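Local structure of aggregation suppressing protein (Salmonella enterica subsp. enterica serovar Typhimurium, 4ZJ9) at residues G84-E89 against K104-L109. The protein is a small heat shock protein of the Hsp20/alpha-crystallin family that probably acts as a chaperone, suppressing protein aggregation under stress. Numbering follows the deposited sequence.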
loop_
_atom_site.group_PDB
_atom_site.type_symbol
_atom_site.label_atom_id
_atom_site.label_comp_id
_atom_site.label_asym_id
_atom_site.label_seq_id
_atom_site.Cartn_x
_atom_site.Cartn_y
_atom_site.Cartn_z
ATOM N N GLY A 84 -9.691 -6.828 8.282
ATOM C CA GLY A 84 -9.809 -5.451 7.908
ATOM C C GLY A 84 -11.263 -5.166 7.694
ATOM O O GLY A 84 -11.934 -5.816 6.855
ATOM N N LYS A 85 -11.758 -4.193 8.453
ATOM C CA LYS A 85 -13.145 -3.796 8.332
ATOM C C LYS A 85 -13.168 -2.310 8.118
ATOM O O LYS A 85 -12.921 -1.518 9.036
ATOM C CB LYS A 85 -14.044 -4.236 9.506
ATOM C CG LYS A 85 -14.607 -5.647 9.271
ATOM C CD LYS A 85 -15.392 -6.137 10.484
ATOM C CE LYS A 85 -15.391 -7.660 10.635
ATOM N NZ LYS A 85 -15.914 -8.076 11.973
ATOM N N HIS A 86 -13.436 -1.992 6.854
ATOM C CA HIS A 86 -13.298 -0.665 6.338
ATOM C C HIS A 86 -14.527 0.134 6.713
ATOM O O HIS A 86 -15.699 -0.294 6.624
ATOM C CB HIS A 86 -12.916 -0.618 4.822
ATOM C CG HIS A 86 -14.071 -0.754 3.892
ATOM N ND1 HIS A 86 -14.871 -1.875 3.850
ATOM C CD2 HIS A 86 -14.567 0.096 2.965
ATOM C CE1 HIS A 86 -15.819 -1.707 2.947
ATOM N NE2 HIS A 86 -15.657 -0.518 2.395
ATOM N N THR A 87 -14.178 1.333 7.121
ATOM C CA THR A 87 -14.980 2.189 7.937
ATOM C C THR A 87 -16.389 2.448 7.414
ATOM O O THR A 87 -16.680 2.366 6.198
ATOM C CB THR A 87 -14.237 3.535 8.127
ATOM O OG1 THR A 87 -13.027 3.299 8.849
ATOM C CG2 THR A 87 -15.070 4.566 8.903
ATOM N N GLU A 88 -17.244 2.745 8.396
ATOM C CA GLU A 88 -18.560 3.326 8.197
ATOM C C GLU A 88 -18.545 4.268 7.020
ATOM O O GLU A 88 -17.760 5.206 6.977
ATOM C CB GLU A 88 -19.000 4.097 9.448
ATOM N N GLU A 89 -19.431 4.009 6.070
ATOM C CA GLU A 89 -19.369 4.690 4.804
ATOM C C GLU A 89 -19.472 6.214 4.959
ATOM O O GLU A 89 -19.809 6.800 6.008
ATOM C CB GLU A 89 -20.390 4.118 3.778
ATOM C CG GLU A 89 -19.968 2.812 3.090
ATOM C CD GLU A 89 -18.665 2.937 2.300
ATOM O OE1 GLU A 89 -18.600 3.868 1.451
ATOM O OE2 GLU A 89 -17.722 2.117 2.523
ATOM N N LYS A 104 -10.839 -0.715 -2.080
ATOM C CA LYS A 104 -10.582 -1.056 -0.689
ATOM C C LYS A 104 -11.832 -1.850 -0.200
ATOM O O LYS A 104 -12.966 -1.366 -0.238
ATOM C CB LYS A 104 -10.309 0.224 0.115
ATOM C CG LYS A 104 -9.723 0.016 1.519
ATOM C CD LYS A 104 -9.577 1.345 2.277
ATOM C CE LYS A 104 -9.803 1.212 3.777
ATOM N NZ LYS A 104 -9.271 2.436 4.458
ATOM N N ALA A 105 -11.596 -3.098 0.155
ATOM C CA ALA A 105 -12.629 -4.033 0.522
ATOM C C ALA A 105 -12.212 -4.767 1.777
ATOM O O ALA A 105 -11.036 -5.094 1.939
ATOM C CB ALA A 105 -12.841 -5.020 -0.620
ATOM N N ASP A 106 -13.181 -5.013 2.650
ATOM C CA ASP A 106 -12.960 -5.738 3.893
ATOM C C ASP A 106 -12.401 -7.119 3.576
ATOM O O ASP A 106 -12.696 -7.706 2.519
ATOM C CB ASP A 106 -14.284 -5.856 4.669
ATOM C CG ASP A 106 -14.823 -4.509 5.126
ATOM O OD1 ASP A 106 -14.115 -3.510 4.890
ATOM O OD2 ASP A 106 -15.908 -4.447 5.755
ATOM N N PHE A 107 -11.578 -7.651 4.476
ATOM C CA PHE A 107 -10.957 -8.943 4.241
ATOM C C PHE A 107 -10.723 -9.681 5.545
ATOM O O PHE A 107 -10.847 -9.107 6.624
ATOM C CB PHE A 107 -9.619 -8.761 3.542
ATOM C CG PHE A 107 -8.607 -8.012 4.366
ATOM C CD1 PHE A 107 -8.499 -6.628 4.283
ATOM C CD2 PHE A 107 -7.734 -8.700 5.193
ATOM C CE1 PHE A 107 -7.537 -5.957 5.025
ATOM C CE2 PHE A 107 -6.769 -8.035 5.919
ATOM C CZ PHE A 107 -6.708 -6.654 5.871
ATOM N N GLN A 108 -10.409 -10.957 5.432
ATOM C CA GLN A 108 -9.995 -11.742 6.543
ATOM C C GLN A 108 -9.045 -12.808 6.045
ATOM O O GLN A 108 -9.377 -13.633 5.168
ATOM C CB GLN A 108 -11.166 -12.363 7.293
ATOM C CG GLN A 108 -10.740 -12.763 8.698
ATOM C CD GLN A 108 -11.360 -14.047 9.167
ATOM O OE1 GLN A 108 -11.086 -15.114 8.605
ATOM N NE2 GLN A 108 -12.200 -13.957 10.195
ATOM N N LEU A 109 -7.837 -12.738 6.599
ATOM C CA LEU A 109 -6.806 -13.690 6.357
ATOM C C LEU A 109 -6.695 -14.542 7.616
ATOM O O LEU A 109 -6.904 -14.050 8.680
ATOM C CB LEU A 109 -5.505 -12.975 6.026
ATOM C CG LEU A 109 -5.557 -12.106 4.777
ATOM C CD1 LEU A 109 -4.191 -11.516 4.600
ATOM C CD2 LEU A 109 -5.903 -12.918 3.526
#
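Gly84 and Phe107 form the last antiparallel bridge between strands 79-84 and 107-112, at the end of the three-stranded sheet of the alpha-crystallin domain where the long loop holding strand 97-100 leaves and returns. They are a hydrogen-bonded pair: Gly84 N donates to Phe107 O at 3.0 Å, and Phe107 N returns a bond of the same length to Gly84 O, lying in the carbonyl plane on a lone pair. The Phe107 ring, with CG between its own backbone N and carbonyl carbon (chi1 64°), folds across to its partner strand. Gly84 CA sits over the ring face, 4.0 Å from the Phe107 centroid, in a CH-pi contact, with Gly84 N above the ring centre. Trp66 meets the same ring edge-to-face. Beyond the bridge, a side chain takes over from the backbone: His86 N donates a hydrogen bond to Asp106 OD1 (2.6 Å, 161°). The modelled position of this oxygen lies implausibly close to His86 ND1, so whether and how the ring meets the carboxylate is doubtful, and the bond from His86 N is less sure for the same reason. Lys104 O lies over one face of the His86 ring. The Lys104 chain runs past His86, its CE 3.8 Å from His86 CB, and carries its ammonium on to a salt bridge with Glu70 and a cation-pi contact with Trp66. The chemistry thus changes along the contact: paired backbone bonds join the strands at the buried end, where Gly84 lies over the face of Phe107, while toward the loop the backbone-to-carboxylate bond carries on from the bridge at a more exposed edge.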